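Local coordinates for vesicular integral-membrane protein VIP36 (Canis lupus familiaris, PDB 2DUR), which acts as a calcium-dependent lectin of the early secretory pathway, helping to transport and sort glycoproteins that carry high-mannose glycans, at residues K7-V19 and L26-V40. Residues are numbered along the deposited sequence; the frame is centred on the assembly and turned at random.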
ATOM      1  N   LYS A   7      -2.177  -4.222  16.397  1.00 25.37           N
ATOM      2  CA  LYS A   7      -2.946  -3.029  16.734  1.00 24.34           C
ATOM      3  C   LYS A   7      -4.283  -3.112  16.012  1.00 24.28           C
ATOM      4  O   LYS A   7      -4.368  -2.832  14.829  1.00 23.12           O
ATOM      5  CB  LYS A   7      -2.178  -1.753  16.381  1.00 25.21           C
ATOM      6  CG  LYS A   7      -0.999  -1.498  17.323  1.00 26.38           C
ATOM      7  CD  LYS A   7      -1.534  -1.032  18.689  1.00 30.91           C
ATOM      8  CE  LYS A   7      -0.548  -1.277  19.801  1.00 34.75           C
ATOM      9  NZ  LYS A   7      -1.131  -0.856  21.112  1.00 37.45           N
ATOM     10  N   ARG A   8      -5.319  -3.557  16.717  1.00 23.55           N
ATOM     11  CA  ARG A   8      -6.563  -3.902  16.017  1.00 24.43           C
ATOM     12  C   ARG A   8      -7.220  -2.709  15.326  1.00 23.78           C
ATOM     13  O   ARG A   8      -7.863  -2.871  14.271  1.00 24.63           O
ATOM     14  CB  ARG A   8      -7.544  -4.611  16.966  1.00 24.35           C
ATOM     15  CG  ARG A   8      -8.867  -5.080  16.321  1.00 25.13           C
ATOM     16  CD  ARG A   8      -8.658  -6.139  15.274  1.00 27.07           C
ATOM     17  NE  ARG A   8      -9.909  -6.475  14.594  1.00 28.61           N
ATOM     18  CZ  ARG A   8     -10.389  -5.833  13.528  1.00 29.20           C
ATOM     19  NH1 ARG A   8      -9.731  -4.795  13.010  1.00 24.48           N
ATOM     20  NH2 ARG A   8     -11.538  -6.224  12.979  1.00 28.43           N
ATOM     21  N   GLU A   9      -7.022  -1.521  15.881  1.00 23.76           N
ATOM     22  CA  GLU A   9      -7.669  -0.309  15.389  1.00 23.82           C
ATOM     23  C   GLU A   9      -7.082   0.140  14.035  1.00 23.11           C
ATOM     24  O   GLU A   9      -7.701   0.925  13.308  1.00 23.98           O
ATOM     25  CB  GLU A   9      -7.603   0.822  16.417  1.00 24.57           C
ATOM     26  CG  GLU A   9      -6.220   1.402  16.680  1.00 26.18           C
ATOM     27  CD  GLU A   9      -5.403   0.658  17.739  1.00 28.41           C
ATOM     28  OE1 GLU A   9      -5.503  -0.587  17.883  1.00 29.71           O
ATOM     29  OE2 GLU A   9      -4.618   1.348  18.422  1.00 31.85           O
ATOM     30  N   HIS A  10      -5.892  -0.363  13.728  1.00 21.82           N
ATOM     31  CA  HIS A  10      -5.221  -0.073  12.450  1.00 21.58           C
ATOM     32  C   HIS A  10      -5.229  -1.275  11.520  1.00 21.58           C
ATOM     33  O   HIS A  10      -4.488  -1.325  10.508  1.00 21.18           O
ATOM     34  CB  HIS A  10      -3.783   0.429  12.695  1.00 21.42           C
ATOM     35  CG  HIS A  10      -3.708   1.701  13.484  1.00 21.56           C
ATOM     36  ND1 HIS A  10      -4.448   2.817  13.170  1.00 22.14           N
ATOM     37  CD2 HIS A  10      -2.968   2.032  14.575  1.00 23.23           C
ATOM     38  CE1 HIS A  10      -4.167   3.785  14.025  1.00 22.60           C
ATOM     39  NE2 HIS A  10      -3.270   3.335  14.887  1.00 23.10           N
ATOM     40  N   SER A  11      -6.084  -2.254  11.826  1.00 20.95           N
ATOM     41  CA  SER A  11      -6.136  -3.476  11.049  1.00 20.16           C
ATOM     42  C   SER A  11      -7.518  -3.685  10.454  1.00 20.74           C
ATOM     43  O   SER A  11      -8.499  -3.187  10.986  1.00 20.91           O
ATOM     44  CB  SER A  11      -5.786  -4.697  11.925  1.00 20.33           C
ATOM     45  OG  SER A  11      -4.484  -4.564  12.506  1.00 19.84           O
ATOM     46  N   LEU A  12      -7.558  -4.444   9.371  1.00 21.25           N
ATOM     47  CA  LEU A  12      -8.786  -4.797   8.669  1.00 22.58           C
ATOM     48  C   LEU A  12      -8.823  -6.310   8.697  1.00 22.81           C
ATOM     49  O   LEU A  12      -8.002  -6.982   8.079  1.00 22.55           O
ATOM     50  CB  LEU A  12      -8.730  -4.285   7.219  1.00 21.69           C
ATOM     51  CG  LEU A  12      -9.871  -4.748   6.291  1.00 22.29           C
ATOM     52  CD1 LEU A  12     -11.076  -3.796   6.407  1.00 21.93           C
ATOM     53  CD2 LEU A  12      -9.403  -4.919   4.838  1.00 22.68           C
ATOM     54  N   ILE A  13      -9.773  -6.878   9.446  1.00 24.08           N
ATOM     55  CA  ILE A  13      -9.793  -8.330   9.624  1.00 24.86           C
ATOM     56  C   ILE A  13     -11.239  -8.818   9.524  1.00 26.01           C
ATOM     57  O   ILE A  13     -12.126  -8.211  10.138  1.00 26.16           O
ATOM     58  CB  ILE A  13      -9.203  -8.728  11.015  1.00 25.07           C
ATOM     59  CG1 ILE A  13      -7.753  -8.234  11.152  1.00 25.44           C
ATOM     60  CG2 ILE A  13      -9.240 -10.225  11.197  1.00 25.03           C
ATOM     61  CD1 ILE A  13      -7.147  -8.403  12.549  1.00 25.17           C
ATOM     62  N   LYS A  14     -11.465  -9.872   8.741  1.00 27.74           N
ATOM     63  CA  LYS A  14     -12.832 -10.403   8.579  1.00 30.64           C
ATOM     64  C   LYS A  14     -13.419 -10.769   9.950  1.00 31.20           C
ATOM     65  O   LYS A  14     -12.683 -11.259  10.816  1.00 31.47           O
ATOM     66  CB  LYS A  14     -12.976 -11.499   7.501  1.00 30.31           C
ATOM     67  CG  LYS A  14     -12.035 -12.691   7.488  1.00 33.50           C
ATOM     68  CD  LYS A  14     -12.328 -13.521   6.217  1.00 32.77           C
ATOM     69  CE  LYS A  14     -11.063 -13.999   5.476  1.00 35.98           C
ATOM     70  NZ  LYS A  14     -11.280 -14.482   4.039  1.00 34.99           N
ATOM     71  N   PRO A  15     -14.736 -10.504  10.151  1.00 31.87           N
ATOM     72  CA  PRO A  15     -15.735 -10.161   9.133  1.00 31.83           C
ATOM     73  C   PRO A  15     -15.869  -8.655   8.871  1.00 31.33           C
ATOM     74  O   PRO A  15     -16.877  -8.188   8.303  1.00 31.84           O
ATOM     75  CB  PRO A  15     -17.027 -10.718   9.745  1.00 32.25           C
ATOM     76  CG  PRO A  15     -16.826 -10.532  11.248  1.00 31.86           C
ATOM     77  CD  PRO A  15     -15.324 -10.500  11.506  1.00 32.81           C
ATOM     78  N   TYR A  16     -14.847  -7.912   9.282  1.00 29.79           N
ATOM     79  CA  TYR A  16     -14.756  -6.476   9.097  1.00 29.15           C
ATOM     80  C   TYR A  16     -15.700  -5.784  10.055  1.00 29.52           C
ATOM     81  O   TYR A  16     -16.929  -5.799   9.898  1.00 29.82           O
ATOM     82  CB  TYR A  16     -14.932  -6.080   7.621  1.00 27.72           C
ATOM     83  CG  TYR A  16     -14.090  -6.959   6.723  1.00 27.10           C
ATOM     84  CD1 TYR A  16     -14.677  -7.773   5.757  1.00 25.11           C
ATOM     85  CD2 TYR A  16     -12.694  -7.023   6.880  1.00 24.87           C
ATOM     86  CE1 TYR A  16     -13.924  -8.598   4.948  1.00 23.90           C
ATOM     87  CE2 TYR A  16     -11.917  -7.851   6.076  1.00 21.45           C
ATOM     88  CZ  TYR A  16     -12.531  -8.638   5.115  1.00 23.23           C
ATOM     89  OH  TYR A  16     -11.818  -9.466   4.290  1.00 23.03           O
ATOM     90  N   GLN A  17     -15.100  -5.184  11.075  1.00 29.57           N
ATOM     91  CA  GLN A  17     -15.861  -4.628  12.171  1.00 29.51           C
ATOM     92  C   GLN A  17     -16.901  -3.608  11.717  1.00 29.59           C
ATOM     93  O   GLN A  17     -16.595  -2.688  10.958  1.00 30.20           O
ATOM     94  CB  GLN A  17     -14.922  -3.996  13.194  1.00 29.87           C
ATOM     95  CG  GLN A  17     -15.633  -3.585  14.471  1.00 29.86           C
ATOM     96  CD  GLN A  17     -14.677  -3.053  15.509  1.00 29.46           C
ATOM     97  OE1 GLN A  17     -13.746  -3.748  15.916  1.00 30.69           O
ATOM     98  NE2 GLN A  17     -14.889  -1.813  15.934  1.00 29.94           N
ATOM     99  N   GLY A  18     -18.138  -3.781  12.180  1.00 29.34           N
ATOM    100  CA  GLY A  18     -19.172  -2.775  11.957  1.00 29.42           C
ATOM    101  C   GLY A  18     -19.807  -2.766  10.574  1.00 29.10           C
ATOM    102  O   GLY A  18     -20.602  -1.882  10.264  1.00 28.84           O
ATOM    103  N   VAL A  19     -19.447  -3.736   9.746  1.00 29.61           N
ATOM    104  CA  VAL A  19     -20.027  -3.824   8.404  1.00 30.38           C
ATOM    105  C   VAL A  19     -21.337  -4.592   8.488  1.00 31.30           C
ATOM    106  O   VAL A  19     -22.382  -4.107   8.025  1.00 31.51           O
ATOM    107  CB  VAL A  19     -19.066  -4.499   7.399  1.00 30.36           C
ATOM    108  CG1 VAL A  19     -19.770  -4.766   6.059  1.00 30.40           C
ATOM    109  CG2 VAL A  19     -17.821  -3.628   7.205  1.00 30.00           C
ATOM    110  N   LEU A  26     -14.024   0.349  11.517  1.00 23.98           N
ATOM    111  CA  LEU A  26     -12.681   0.913  11.673  1.00 23.11           C
ATOM    112  C   LEU A  26     -12.131   1.511  10.369  1.00 22.81           C
ATOM    113  O   LEU A  26     -11.068   2.148  10.377  1.00 21.62           O
ATOM    114  CB  LEU A  26     -11.722  -0.155  12.213  1.00 22.92           C
ATOM    115  CG  LEU A  26     -11.978  -0.622  13.668  1.00 22.97           C
ATOM    116  CD1 LEU A  26     -11.275  -1.950  13.916  1.00 25.16           C
ATOM    117  CD2 LEU A  26     -11.581   0.456  14.689  1.00 24.37           C
ATOM    118  N   TRP A  27     -12.851   1.297   9.267  1.00 22.31           N
ATOM    119  CA  TRP A  27     -12.428   1.758   7.938  1.00 22.11           C
ATOM    120  C   TRP A  27     -13.609   2.351   7.198  1.00 22.48           C
ATOM    121  O   TRP A  27     -14.749   1.899   7.405  1.00 22.74           O
ATOM    122  CB  TRP A  27     -11.920   0.578   7.117  1.00 22.06           C
ATOM    123  CG  TRP A  27     -10.725  -0.125   7.730  1.00 23.35           C
ATOM    124  CD1 TRP A  27     -10.740  -1.009   8.786  1.00 23.62           C
ATOM    125  CD2 TRP A  27      -9.345   0.010   7.342  1.00 23.00           C
ATOM    126  NE1 TRP A  27      -9.464  -1.429   9.069  1.00 24.08           N
ATOM    127  CE2 TRP A  27      -8.585  -0.819   8.208  1.00 23.58           C
ATOM    128  CE3 TRP A  27      -8.675   0.754   6.349  1.00 22.97           C
ATOM    129  CZ2 TRP A  27      -7.186  -0.918   8.124  1.00 22.94           C
ATOM    130  CZ3 TRP A  27      -7.274   0.638   6.254  1.00 22.42           C
ATOM    131  CH2 TRP A  27      -6.552  -0.199   7.138  1.00 23.53           C
ATOM    132  N   ASP A  28     -13.333   3.352   6.363  1.00 21.48           N
ATOM    133  CA  ASP A  28     -14.298   3.900   5.407  1.00 20.65           C
ATOM    134  C   ASP A  28     -14.081   3.178   4.077  1.00 20.16           C
ATOM    135  O   ASP A  28     -12.937   2.956   3.662  1.00 20.08           O
ATOM    136  CB  ASP A  28     -14.082   5.393   5.205  1.00 20.70           C
ATOM    137  CG  ASP A  28     -14.486   6.220   6.410  1.00 24.17           C
ATOM    138  OD1 ASP A  28     -15.629   6.075   6.852  1.00 24.30           O
ATOM    139  OD2 ASP A  28     -13.683   7.027   6.893  1.00 23.76           O
ATOM    140  N   PHE A  29     -15.176   2.811   3.423  1.00 19.22           N
ATOM    141  CA  PHE A  29     -15.148   2.073   2.167  1.00 19.26           C
ATOM    142  C   PHE A  29     -15.620   3.033   1.076  1.00 18.93           C
ATOM    143  O   PHE A  29     -16.720   3.561   1.150  1.00 19.52           O
ATOM    144  CB  PHE A  29     -16.039   0.827   2.279  1.00 20.11           C
ATOM    145  CG  PHE A  29     -15.624  -0.080   3.412  1.00 19.99           C
ATOM    146  CD1 PHE A  29     -16.189   0.066   4.673  1.00 23.13           C
ATOM    147  CD2 PHE A  29     -14.612  -1.013   3.220  1.00 22.57           C
ATOM    148  CE1 PHE A  29     -15.770  -0.747   5.729  1.00 22.55           C
ATOM    149  CE2 PHE A  29     -14.191  -1.835   4.257  1.00 23.14           C
ATOM    150  CZ  PHE A  29     -14.778  -1.682   5.520  1.00 22.20           C
ATOM    151  N   GLN A  30     -14.752   3.295   0.097  1.00 18.04           N
ATOM    152  CA  GLN A  30     -14.963   4.426  -0.837  1.00 16.69           C
ATOM    153  C   GLN A  30     -14.888   3.964  -2.287  1.00 15.95           C
ATOM    154  O   GLN A  30     -14.224   2.981  -2.624  1.00 17.03           O
ATOM    155  CB  GLN A  30     -13.924   5.552  -0.581  1.00 16.04           C
ATOM    156  CG  GLN A  30     -14.105   6.809  -1.457  1.00 16.40           C
ATOM    157  CD  GLN A  30     -13.535   6.632  -2.862  1.00 17.97           C
ATOM    158  OE1 GLN A  30     -12.610   5.848  -3.068  1.00 19.29           O
ATOM    159  NE2 GLN A  30     -14.086   7.372  -3.831  1.00 17.68           N
ATOM    160  N   GLY A  31     -15.591   4.675  -3.174  1.00 15.39           N
ATOM    161  CA  GLY A  31     -15.476   4.335  -4.600  1.00 15.31           C
ATOM    162  C   GLY A  31     -16.083   2.974  -4.934  1.00 16.09           C
ATOM    163  O   GLY A  31     -17.038   2.533  -4.296  1.00 16.62           O
ATOM    164  N   SER A  32     -15.502   2.310  -5.922  1.00 15.83           N
ATOM    165  CA  SER A  32     -16.003   1.019  -6.392  1.00 16.08           C
ATOM    166  C   SER A  32     -15.930  -0.100  -5.353  1.00 16.93           C
ATOM    167  O   SER A  32     -16.526  -1.152  -5.569  1.00 18.04           O
ATOM    168  CB  SER A  32     -15.303   0.569  -7.682  1.00 16.48           C
ATOM    169  OG  SER A  32     -13.877   0.526  -7.503  1.00 16.84           O
ATOM    170  N   THR A  33     -15.244   0.150  -4.236  1.00 17.81           N
ATOM    171  CA  THR A  33     -15.078  -0.879  -3.191  1.00 18.69           C
ATOM    172  C   THR A  33     -16.403  -1.533  -2.773  1.00 20.33           C
ATOM    173  O   THR A  33     -17.374  -0.842  -2.487  1.00 20.39           O
ATOM    174  CB  THR A  33     -14.418  -0.267  -1.971  1.00 19.29           C
ATOM    175  OG1 THR A  33     -13.125   0.200  -2.379  1.00 17.95           O
ATOM    176  CG2 THR A  33     -14.252  -1.311  -0.859  1.00 19.82           C
ATOM    177  N   ILE A  34     -16.410  -2.864  -2.719  1.00 20.80           N
ATOM    178  CA  ILE A  34     -17.523  -3.593  -2.095  1.00 23.13           C
ATOM    179  C   ILE A  34     -16.940  -4.611  -1.115  1.00 23.94           C
ATOM    180  O   ILE A  34     -15.741  -4.888  -1.152  1.00 23.32           O
ATOM    181  CB  ILE A  34     -18.426  -4.304  -3.132  1.00 22.77           C
ATOM    182  CG1 ILE A  34     -17.685  -5.472  -3.798  1.00 23.70           C
ATOM    183  CG2 ILE A  34     -18.964  -3.274  -4.182  1.00 23.14           C
ATOM    184  CD1 ILE A  34     -18.610  -6.497  -4.503  1.00 25.55           C
ATOM    185  N   LEU A  35     -17.819  -5.172  -0.287  1.00 25.46           N
ATOM    186  CA  LEU A  35     -17.481  -6.095   0.786  1.00 27.67           C
ATOM    187  C   LEU A  35     -18.198  -7.422   0.555  1.00 27.91           C
ATOM    188  O   LEU A  35     -19.357  -7.444   0.108  1.00 27.52           O
ATOM    189  CB  LEU A  35     -18.007  -5.535   2.112  1.00 28.63           C
ATOM    190  CG  LEU A  35     -17.440  -4.426   3.013  1.00 30.83           C
ATOM    191  CD1 LEU A  35     -16.279  -4.914   3.904  1.00 32.46           C
ATOM    192  CD2 LEU A  35     -17.068  -3.181   2.256  1.00 34.14           C
ATOM    193  N   THR A  36     -17.502  -8.520   0.836  1.00 28.42           N
ATOM    194  CA  THR A  36     -18.145  -9.799   1.155  1.00 29.65           C
ATOM    195  C   THR A  36     -17.664 -10.190   2.565  1.00 30.27           C
ATOM    196  O   THR A  36     -16.849  -9.488   3.180  1.00 30.48           O
ATOM    197  CB  THR A  36     -17.817 -10.915   0.121  1.00 30.08           C
ATOM    198  OG1 THR A  36     -16.430 -11.277   0.206  1.00 30.89           O
ATOM    199  CG2 THR A  36     -18.105 -10.464  -1.303  1.00 29.17           C
ATOM    200  N   SER A  37     -18.173 -11.303   3.088  1.00 30.74           N
ATOM    201  CA  SER A  37     -17.735 -11.794   4.388  1.00 31.53           C
ATOM    202  C   SER A  37     -16.289 -12.283   4.356  1.00 30.74           C
ATOM    203  O   SER A  37     -15.676 -12.463   5.412  1.00 31.42           O
ATOM    204  CB  SER A  37     -18.647 -12.940   4.834  1.00 31.49           C
ATOM    205  OG  SER A  37     -18.516 -14.030   3.934  1.00 34.77           O
ATOM    206  N   GLN A  38     -15.752 -12.494   3.151  1.00 30.39           N
ATOM    207  CA  GLN A  38     -14.413 -13.079   2.979  1.00 29.80           C
ATOM    208  C   GLN A  38     -13.324 -12.155   2.442  1.00 28.75           C
ATOM    209  O   GLN A  38     -12.140 -12.460   2.558  1.00 29.08           O
ATOM    210  CB  GLN A  38     -14.484 -14.325   2.101  1.00 30.73           C
ATOM    211  CG  GLN A  38     -15.213 -15.505   2.778  1.00 33.33           C
ATOM    212  CD  GLN A  38     -14.704 -15.774   4.201  1.00 35.91           C
ATOM    213  OE1 GLN A  38     -13.531 -16.145   4.411  1.00 38.37           O
ATOM    214  NE2 GLN A  38     -15.584 -15.587   5.182  1.00 36.91           N
ATOM    215  N   TYR A  39     -13.717 -11.051   1.818  1.00 26.55           N
ATOM    216  CA  TYR A  39     -12.737 -10.125   1.257  1.00 25.06           C
ATOM    217  C   TYR A  39     -13.351  -8.761   1.042  1.00 23.89           C
ATOM    218  O   TYR A  39     -14.568  -8.630   0.940  1.00 23.51           O
ATOM    219  CB  TYR A  39     -12.148 -10.633  -0.078  1.00 25.58           C
ATOM    220  CG  TYR A  39     -13.162 -10.976  -1.158  1.00 27.42           C
ATOM    221  CD1 TYR A  39     -13.778  -9.971  -1.920  1.00 26.60           C
ATOM    222  CD2 TYR A  39     -13.512 -12.307  -1.416  1.00 26.87           C
ATOM    223  CE1 TYR A  39     -14.709 -10.281  -2.915  1.00 28.73           C
ATOM    224  CE2 TYR A  39     -14.448 -12.623  -2.406  1.00 27.81           C
ATOM    225  CZ  TYR A  39     -15.040 -11.616  -3.146  1.00 28.04           C
ATOM    226  OH  TYR A  39     -15.967 -11.933  -4.120  1.00 30.11           O
ATOM    227  N   VAL A  40     -12.486  -7.756   0.991  1.00 21.54           N
ATOM    228  CA  VAL A  40     -12.863  -6.429   0.511  1.00 20.71           C
ATOM    229  C   VAL A  40     -12.392  -6.367  -0.941  1.00 20.26           C
ATOM    230  O   VAL A  40     -11.243  -6.699  -1.238  1.00 20.99           O
ATOM    231  CB  VAL A  40     -12.195  -5.349   1.371  1.00 20.21           C
ATOM    232  CG1 VAL A  40     -12.398  -3.949   0.748  1.00 19.91           C
ATOM    233  CG2 VAL A  40     -12.761  -5.396   2.784  1.00 21.21           C
TER
HETATM  234  O   HOH W   1     -14.109  -1.988   9.913  1.00 25.51           O
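Leu-26, Trp-27 and Tyr-16 illustrate how a segment without regular structure can be fastened to the β-sandwich of the lumenal L-type lectin domain. Leu-26 lodges its forked end among residues of 7-19: CD1 lies 3.4 Å from NH1 of Arg-8, CD2 meets the backbone of Glu-9, and the amide of Gln-17, whose NE2 is hydrogen-bonded to Met-24 O, rests against CG and CD1 of Leu-26. One water ties the backbones, giving a hydrogen to Gln-17 O and taking one from Leu-26 N.

The indole of Trp-27 combines polar and apolar grips. Its NE1 makes a nearly straight hydrogen bond of 2.8 Å to Ser-11 O (171° at the hydrogen); the oxygen lies in the indole plane, whereas NE1 stands well above the carbonyl plane. Over one indole face sits Leu-12 CD1, a CH-π contact 3.8 Å from the five-membered ring's centroid.

Tyr-16 is sandwiched between Val-40 CG2, 4.0 Å from the ring centroid, and Lys-14 CA on the opposite face. With CG of Tyr-16 anti to the carbonyl carbon (chi1 -47°), the ring reaches Leu-35 and carries its hydroxyl to a hydrogen bond with Ile-221 O. Lys-14 NZ donates hydrogen bonds to both Gln-38 O (2.6 Å) and Gln-38 OE1.

Segment 7-19 thus bridges the two sheets: Leu-12 touches Ile-53 of strand 49-55, which pairs with edge strand 27-31, and Ile-220 of strand 217-227, neighbour of strand 40-43.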